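Local coordinates for E3 ubiquitin-protein ligase HERC2 (Homo sapiens, PDB 4L1M) that probably transfers ubiquitin to target proteins as a HECT-type E3 ligase, represented here by its first RCC1-like domain, a beta-propeller, at residues I28-I33 with S375-S380; Y236-R241 with G267-I272. All blocks are in the same frame, centred on the assembly; numbering follows the deposited sequence.

Contact 1: residues I28-I33 with S375-S380; sequences IGWGLI and SFAWSS
The indole of Trp-30 has Ser-375 CB over one face, while the methyl group of Ala-377 stands at its edge, near the ring plane. Ser-375 CB lies 3.9 Å from the centroid of the five-membered ring of Trp-30 and 28° off its normal, which identifies a CH-pi contact displaced toward the rim. At the edge, Trp-30 CH2 meets Ala-377 CB at 4.3 Å. Placing CG between the backbone N and the carbonyl carbon (chi1 58°) folds the indole back across the neighbouring strand. The other face of the sheet carries the ring of Phe-376, whose CD1 approaches Gly-29 CA obliquely at 3.9 Å; with no side chain on the glycine, this ring meets bare backbone.

Antiparallel pairing is established by the strand axes, which run 4.8 Å apart at 169°, and by four backbone bonds. Ile-28 N reaches Ala-377 O at 2.8 Å, answered by Ala-377 N to Ile-28 O at 2.9 Å. Trp-30 and Ser-375 form the second hydrogen-bonded pair, with Trp-30 N to Ser-375 O at 3.0 Å and a reciprocal bond. Gly-29 and Phe-376 are the non-hydrogen-bonded pair between them.

Ser-375 OG takes its main partner from the adjacent blade, His-322 NE2, and Phe-344 meets the Trp-30 indole edge-to-face. In the four-stranded sheet, 27-31 and 374-379 are the two middle strands, flanked by 45-46 and 365-370: Gly-29 bonds to Ile-45, and Phe-376 to Ala-369. One blade is thus built from both ends of the chain, the Velcro closure of a beta-propeller.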
ATOM      1  N   ILE A  28      13.873 -10.493   5.504  1.00 50.71           N
ATOM      2  CA  ILE A  28      14.927  -9.490   5.580  1.00 51.17           C
ATOM      3  C   ILE A  28      14.319  -8.102   5.745  1.00 48.12           C
ATOM      4  O   ILE A  28      13.316  -7.775   5.099  1.00 45.12           O
ATOM      5  CB  ILE A  28      15.775  -9.445   4.302  1.00 52.70           C
ATOM      6  CG1 ILE A  28      15.993 -10.834   3.733  1.00 54.93           C
ATOM      7  CG2 ILE A  28      17.107  -8.765   4.593  1.00 54.51           C
ATOM      8  CD1 ILE A  28      16.740 -11.765   4.656  1.00 57.09           C
ATOM      9  N   GLY A  29      14.924  -7.308   6.628  1.00 47.89           N
ATOM     10  CA  GLY A  29      14.520  -5.921   6.839  1.00 46.01           C
ATOM     11  C   GLY A  29      15.711  -5.002   6.895  1.00 46.59           C
ATOM     12  O   GLY A  29      16.826  -5.427   7.216  1.00 47.63           O
ATOM     13  N   TRP A  30      15.487  -3.744   6.533  1.00 46.13           N
ATOM     14  CA  TRP A  30      16.528  -2.733   6.663  1.00 47.44           C
ATOM     15  C   TRP A  30      15.920  -1.369   6.717  1.00 45.26           C
ATOM     16  O   TRP A  30      14.757  -1.202   6.372  1.00 44.74           O
ATOM     17  CB  TRP A  30      17.575  -2.835   5.539  1.00 48.94           C
ATOM     18  CG  TRP A  30      17.040  -2.706   4.168  1.00 47.83           C
ATOM     19  CD1 TRP A  30      17.109  -1.597   3.370  1.00 48.10           C
ATOM     20  CD2 TRP A  30      16.380  -3.715   3.399  1.00 47.31           C
ATOM     21  NE1 TRP A  30      16.521  -1.854   2.157  1.00 47.37           N
ATOM     22  CE2 TRP A  30      16.075  -3.151   2.148  1.00 47.00           C
ATOM     23  CE3 TRP A  30      16.040  -5.053   3.635  1.00 48.28           C
ATOM     24  CZ2 TRP A  30      15.425  -3.869   1.144  1.00 46.11           C
ATOM     25  CZ3 TRP A  30      15.386  -5.767   2.637  1.00 47.12           C
ATOM     26  CH2 TRP A  30      15.087  -5.174   1.412  1.00 46.75           C
ATOM     27  N   GLY A  31      16.710  -0.393   7.157  1.00 45.86           N
ATOM     28  CA  GLY A  31      16.228   0.976   7.364  1.00 45.76           C
ATOM     29  C   GLY A  31      16.272   1.358   8.831  1.00 46.69           C
ATOM     30  O   GLY A  31      17.085   0.851   9.568  1.00 46.91           O
ATOM     31  N   LEU A  32      15.372   2.237   9.250  1.00 47.81           N
ATOM     32  CA  LEU A  32      15.367   2.743  10.623  1.00 49.81           C
ATOM     33  C   LEU A  32      14.664   1.747  11.534  1.00 48.93           C
ATOM     34  O   LEU A  32      13.452   1.787  11.725  1.00 47.86           O
ATOM     35  CB  LEU A  32      14.698   4.127  10.670  1.00 50.23           C
ATOM     36  CG  LEU A  32      14.600   4.864  12.019  1.00 52.22           C
ATOM     37  CD1 LEU A  32      15.965   5.130  12.622  1.00 53.96           C
ATOM     38  CD2 LEU A  32      13.817   6.166  11.838  1.00 51.60           C
ATOM     39  N   ILE A  33      15.453   0.851  12.094  1.00 52.20           N
ATOM     40  CA  ILE A  33      14.961  -0.257  12.889  1.00 53.12           C
ATOM     41  C   ILE A  33      15.676  -0.248  14.199  1.00 54.57           C
ATOM     42  O   ILE A  33      16.899  -0.276  14.240  1.00 55.51           O
ATOM     43  CB  ILE A  33      15.235  -1.577  12.171  1.00 55.47           C
ATOM     44  CG1 ILE A  33      14.161  -1.806  11.121  1.00 54.68           C
ATOM     45  CG2 ILE A  33      15.261  -2.757  13.135  1.00 57.65           C
ATOM     46  CD1 ILE A  33      14.587  -2.802  10.073  1.00 57.59           C
ATOM     47  N   SER A 375      12.158  -1.136   4.932  1.00 44.25           N
ATOM     48  CA  SER A 375      11.866  -2.013   3.812  1.00 44.06           C
ATOM     49  C   SER A 375      11.995  -3.439   4.258  1.00 43.79           C
ATOM     50  O   SER A 375      12.882  -3.777   5.041  1.00 47.21           O
ATOM     51  CB  SER A 375      12.824  -1.742   2.643  1.00 46.21           C
ATOM     52  OG  SER A 375      13.057  -0.349   2.452  1.00 47.66           O
ATOM     53  N   PHE A 376      11.092  -4.276   3.779  1.00 43.51           N
ATOM     54  CA  PHE A 376      11.107  -5.704   4.088  1.00 44.04           C
ATOM     55  C   PHE A 376      10.937  -6.531   2.826  1.00 44.23           C
ATOM     56  O   PHE A 376      10.290  -6.105   1.874  1.00 43.68           O
ATOM     57  CB  PHE A 376       9.978  -6.059   5.032  1.00 44.13           C
ATOM     58  CG  PHE A 376      10.014  -5.326   6.335  1.00 45.03           C
ATOM     59  CD1 PHE A 376      10.686  -5.852   7.423  1.00 46.61           C
ATOM     60  CD2 PHE A 376       9.351  -4.109   6.481  1.00 44.65           C
ATOM     61  CE1 PHE A 376      10.708  -5.184   8.640  1.00 46.90           C
ATOM     62  CE2 PHE A 376       9.371  -3.439   7.696  1.00 45.42           C
ATOM     63  CZ  PHE A 376      10.051  -3.983   8.778  1.00 46.27           C
ATOM     64  N   ALA A 377      11.530  -7.715   2.831  1.00 45.52           N
ATOM     65  CA  ALA A 377      11.379  -8.660   1.745  1.00 46.20           C
ATOM     66  C   ALA A 377      11.373 -10.055   2.338  1.00 47.64           C
ATOM     67  O   ALA A 377      12.207 -10.343   3.200  1.00 49.85           O
ATOM     68  CB  ALA A 377      12.522  -8.513   0.746  1.00 47.20           C
ATOM     69  N   TRP A 378      10.462 -10.918   1.873  1.00 46.87           N
ATOM     70  CA  TRP A 378      10.436 -12.289   2.348  1.00 48.33           C
ATOM     71  C   TRP A 378      10.313 -13.344   1.252  1.00 50.11           C
ATOM     72  O   TRP A 378       9.673 -13.135   0.216  1.00 51.03           O
ATOM     73  CB  TRP A 378       9.328 -12.481   3.391  1.00 46.75           C
ATOM     74  CG  TRP A 378       7.953 -12.192   2.896  1.00 44.61           C
ATOM     75  CD1 TRP A 378       7.036 -13.088   2.439  1.00 44.28           C
ATOM     76  CD2 TRP A 378       7.321 -10.900   2.831  1.00 43.17           C
ATOM     77  NE1 TRP A 378       5.878 -12.437   2.065  1.00 43.61           N
ATOM     78  CE2 TRP A 378       6.022 -11.097   2.311  1.00 42.31           C
ATOM     79  CE3 TRP A 378       7.733  -9.602   3.153  1.00 42.04           C
ATOM     80  CZ2 TRP A 378       5.145 -10.054   2.098  1.00 41.42           C
ATOM     81  CZ3 TRP A 378       6.862  -8.561   2.937  1.00 41.20           C
ATOM     82  CH2 TRP A 378       5.574  -8.788   2.409  1.00 41.21           C
ATOM     83  N   SER A 379      10.913 -14.493   1.524  1.00 51.80           N
ATOM     84  CA  SER A 379      10.727 -15.681   0.723  1.00 55.13           C
ATOM     85  C   SER A 379       9.433 -16.362   1.168  1.00 55.75           C
ATOM     86  O   SER A 379       8.756 -15.880   2.053  1.00 52.75           O
ATOM     87  CB  SER A 379      11.909 -16.641   0.900  1.00 56.98           C
ATOM     88  OG  SER A 379      12.046 -17.016   2.262  1.00 57.17           O
ATOM     89  N   SER A 380       9.091 -17.485   0.544  1.00 58.63           N
ATOM     90  CA  SER A 380       7.834 -18.146   0.855  1.00 59.41           C
ATOM     91  C   SER A 380       7.923 -18.947   2.149  1.00 61.54           C
ATOM     92  O   SER A 380       8.983 -19.509   2.467  1.00 63.56           O
ATOM     93  CB  SER A 380       7.424 -19.045  -0.293  1.00 60.90           C
ATOM     94  OG  SER A 380       6.440 -19.952   0.146  1.00 62.38           O
TER

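Contact 2: residues Y236-R241 with G267-I272; sequences YGKLGR and GSQFSI. With SO4 (sulfate ion), chain F.
Lys-238 and Gln-269 meet through their polar ends, NZ giving a 2.9 Å hydrogen bond to Gln-269 OE1. The lysine chain runs extended through CD and bends only at its last torsion (chi4 -75°), which carries NZ over to that oxygen. The ammonium stands 37° out of the amide carbonyl plane, and so does not follow a lone pair. NZ also forms a salt bridge with Asp-233 and bonds to Asp-235 O, while Gln-269 NE2 is satisfied by Asp-216 O; both groups of the amide are therefore used. Beside this bond, the edge of the Tyr-236 ring faces the same oxygen in plane, CD2 lying 3.5 Å from Gln-269 OE1.

Deeper in, Ser-271 OG donates to Lys-238 O at 3.0 Å and has Gln-218 NE2 as a further partner; Lys-238 O also receives a weak bond from Trp-283 NE1. Ser-268 OG lies 3.0 Å from O4 of a sulfate, probably from the crystallisation liquor, which Arg-290 and Lys-285 also bind.

The arrangement is an interblade contact of an RCC1-type propeller: the glycine-rich YGKLG loop, resembling the RCC1-repeat signature, packs against the type II turn Gly-267 to Phe-270 and the second strand, 270-275, of the next blade.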
ATOM      1  N   TYR A 236       1.329  18.736  -7.397  1.00 38.31           N
ATOM      2  CA  TYR A 236       2.473  18.021  -7.997  1.00 39.00           C
ATOM      3  C   TYR A 236       2.096  17.151  -9.189  1.00 40.62           C
ATOM      4  O   TYR A 236       2.910  16.368  -9.662  1.00 42.28           O
ATOM      5  CB  TYR A 236       3.244  17.203  -6.943  1.00 36.80           C
ATOM      6  CG  TYR A 236       3.693  18.046  -5.778  1.00 36.04           C
ATOM      7  CD1 TYR A 236       4.739  18.937  -5.915  1.00 38.08           C
ATOM      8  CD2 TYR A 236       3.047  17.971  -4.535  1.00 35.42           C
ATOM      9  CE1 TYR A 236       5.131  19.755  -4.849  1.00 39.48           C
ATOM     10  CE2 TYR A 236       3.435  18.765  -3.451  1.00 35.62           C
ATOM     11  CZ  TYR A 236       4.470  19.655  -3.612  1.00 37.47           C
ATOM     12  OH  TYR A 236       4.887  20.419  -2.577  1.00 37.69           O
ATOM     13  N   GLY A 237       0.865  17.298  -9.677  1.00 41.82           N
ATOM     14  CA  GLY A 237       0.368  16.514 -10.813  1.00 40.85           C
ATOM     15  C   GLY A 237       0.198  15.032 -10.563  1.00 38.70           C
ATOM     16  O   GLY A 237       0.129  14.251 -11.498  1.00 38.65           O
ATOM     17  N   LYS A 238       0.139  14.643  -9.295  1.00 37.24           N
ATOM     18  CA  LYS A 238      -0.054  13.252  -8.925  1.00 35.65           C
ATOM     19  C   LYS A 238      -1.327  12.604  -9.441  1.00 35.49           C
ATOM     20  O   LYS A 238      -1.425  11.398  -9.396  1.00 39.92           O
ATOM     21  CB  LYS A 238       0.035  13.067  -7.408  1.00 35.92           C
ATOM     22  CG  LYS A 238      -0.993  13.828  -6.573  1.00 37.36           C
ATOM     23  CD  LYS A 238      -0.651  13.675  -5.088  1.00 38.01           C
ATOM     24  CE  LYS A 238      -1.644  14.359  -4.181  1.00 38.11           C
ATOM     25  NZ  LYS A 238      -1.466  15.844  -4.178  1.00 40.05           N
ATOM     26  N   LEU A 239      -2.299  13.364  -9.930  1.00 35.56           N
ATOM     27  CA  LEU A 239      -3.513  12.776 -10.518  1.00 35.08           C
ATOM     28  C   LEU A 239      -3.258  12.275 -11.914  1.00 35.76           C
ATOM     29  O   LEU A 239      -4.017  11.437 -12.414  1.00 37.15           O
ATOM     30  CB  LEU A 239      -4.696  13.758 -10.551  1.00 34.65           C
ATOM     31  CG  LEU A 239      -5.157  14.248  -9.185  1.00 35.48           C
ATOM     32  CD1 LEU A 239      -6.280  15.266  -9.339  1.00 35.81           C
ATOM     33  CD2 LEU A 239      -5.593  13.094  -8.272  1.00 34.15           C
ATOM     34  N   GLY A 240      -2.203  12.775 -12.543  1.00 36.19           N
ATOM     35  CA  GLY A 240      -1.794  12.291 -13.871  1.00 38.90           C
ATOM     36  C   GLY A 240      -2.407  12.987 -15.079  1.00 40.27           C
ATOM     37  O   GLY A 240      -2.323  12.455 -16.186  1.00 44.13           O
ATOM     38  N   ARG A 241      -3.020  14.156 -14.898  1.00 39.31           N
ATOM     39  CA  ARG A 241      -3.636  14.870 -16.022  1.00 40.63           C
ATOM     40  C   ARG A 241      -3.080  16.295 -16.181  1.00 40.35           C
ATOM     41  O   ARG A 241      -3.779  17.190 -16.596  1.00 40.47           O
ATOM     42  CB  ARG A 241      -5.164  14.929 -15.853  1.00 42.67           C
ATOM     43  CG  ARG A 241      -5.912  13.603 -16.002  1.00 45.26           C
ATOM     44  CD  ARG A 241      -7.416  13.795 -15.782  1.00 48.50           C
ATOM     45  NE  ARG A 241      -7.728  13.949 -14.363  1.00 51.46           N
ATOM     46  CZ  ARG A 241      -7.747  12.948 -13.479  1.00 53.21           C
ATOM     47  NH1 ARG A 241      -7.491  11.708 -13.869  1.00 54.78           N
ATOM     48  NH2 ARG A 241      -8.044  13.181 -12.186  1.00 53.57           N
ATOM     49  N   GLY A 267       2.721   6.693  -2.956  1.00 39.75           N
ATOM     50  CA  GLY A 267       3.657   7.086  -1.909  1.00 38.85           C
ATOM     51  C   GLY A 267       3.273   8.491  -1.565  1.00 38.10           C
ATOM     52  O   GLY A 267       2.223   8.953  -1.994  1.00 39.55           O
ATOM     53  N   SER A 268       4.122   9.200  -0.838  1.00 38.39           N
ATOM     54  CA  SER A 268       3.788  10.568  -0.410  1.00 37.11           C
ATOM     55  C   SER A 268       3.822  11.522  -1.586  1.00 35.73           C
ATOM     56  O   SER A 268       4.878  11.813  -2.125  1.00 37.62           O
ATOM     57  CB  SER A 268       4.742  11.051   0.688  1.00 37.19           C
ATOM     58  OG  SER A 268       4.378  12.349   1.120  1.00 36.50           O
ATOM     59  N   GLN A 269       2.641  11.943  -2.014  1.00 34.56           N
ATOM     60  CA  GLN A 269       2.467  12.906  -3.102  1.00 34.70           C
ATOM     61  C   GLN A 269       2.920  12.399  -4.459  1.00 36.17           C
ATOM     62  O   GLN A 269       3.207  13.205  -5.350  1.00 40.88           O
ATOM     63  CB  GLN A 269       3.149  14.243  -2.755  1.00 35.66           C
ATOM     64  CG  GLN A 269       2.628  14.898  -1.451  1.00 34.98           C
ATOM     65  CD  GLN A 269       1.175  15.343  -1.566  1.00 34.07           C
ATOM     66  OE1 GLN A 269       0.864  16.154  -2.406  1.00 39.25           O
ATOM     67  NE2 GLN A 269       0.293  14.777  -0.779  1.00 31.79           N
ATOM     68  N   PHE A 270       2.969  11.079  -4.637  1.00 35.44           N
ATOM     69  CA  PHE A 270       3.257  10.489  -5.951  1.00 37.37           C
ATOM     70  C   PHE A 270       2.532   9.169  -6.146  1.00 36.91           C
ATOM     71  O   PHE A 270       2.058   8.565  -5.199  1.00 37.30           O
ATOM     72  CB  PHE A 270       4.766  10.332  -6.209  1.00 39.76           C
ATOM     73  CG  PHE A 270       5.417   9.179  -5.484  1.00 39.30           C
ATOM     74  CD1 PHE A 270       5.818   9.308  -4.182  1.00 40.91           C
ATOM     75  CD2 PHE A 270       5.690   7.999  -6.135  1.00 40.59           C
ATOM     76  CE1 PHE A 270       6.468   8.257  -3.522  1.00 41.71           C
ATOM     77  CE2 PHE A 270       6.334   6.946  -5.483  1.00 41.21           C
ATOM     78  CZ  PHE A 270       6.711   7.076  -4.171  1.00 39.85           C
ATOM     79  N   SER A 271       2.472   8.749  -7.393  1.00 37.91           N
ATOM     80  CA  SER A 271       1.627   7.675  -7.803  1.00 38.73           C
ATOM     81  C   SER A 271       2.399   6.705  -8.682  1.00 40.26           C
ATOM     82  O   SER A 271       3.354   7.079  -9.351  1.00 41.11           O
ATOM     83  CB  SER A 271       0.470   8.259  -8.594  1.00 40.17           C
ATOM     84  OG  SER A 271      -0.250   9.190  -7.801  1.00 40.77           O
ATOM     85  N   ILE A 272       1.954   5.455  -8.675  1.00 40.81           N
ATOM     86  CA  ILE A 272       2.591   4.358  -9.374  1.00 40.63           C
ATOM     87  C   ILE A 272       1.519   3.512 -10.076  1.00 40.82           C
ATOM     88  O   ILE A 272       0.465   3.243  -9.508  1.00 39.30           O
ATOM     89  CB  ILE A 272       3.271   3.441  -8.351  1.00 42.31           C
ATOM     90  CG1 ILE A 272       4.441   4.142  -7.666  1.00 43.08           C
ATOM     91  CG2 ILE A 272       3.726   2.131  -9.004  1.00 44.12           C
ATOM     92  CD1 ILE A 272       5.673   4.197  -8.543  1.00 45.41           C
TER
HETATM   93  S   SO4 F 803       7.029  14.950   1.565  1.00 61.50           S
HETATM   94  O1  SO4 F 803       7.260  13.552   1.934  1.00 59.18           O
HETATM   95  O2  SO4 F 803       6.852  15.719   2.822  1.00 60.11           O
HETATM   96  O3  SO4 F 803       8.153  15.535   0.803  1.00 64.72           O
HETATM   97  O4  SO4 F 803       5.841  14.986   0.683  1.00 62.52           O

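From the N terminus, the chain lays down strands 27-31 and 45-46, runs through six further four-stranded blades, and comes back along 365-370 and 374-379. Contact 1 joins these distant ends, closing a loop of 341 intervening residues and completing the seventh blade. Contact 2 closes a much shorter loop, 25 residues between its segments, and is nested wholly inside the first. It ties the loop following strand 228-232 to the turn Gly-267 to Phe-270 and the start of strand 270-275, coupling one blade to the next. The contact centres are 26 Å apart and the nearest atoms about 12 Å, without touching: contact 1 shuts the ring, while contact 2 joins consecutive blades within it.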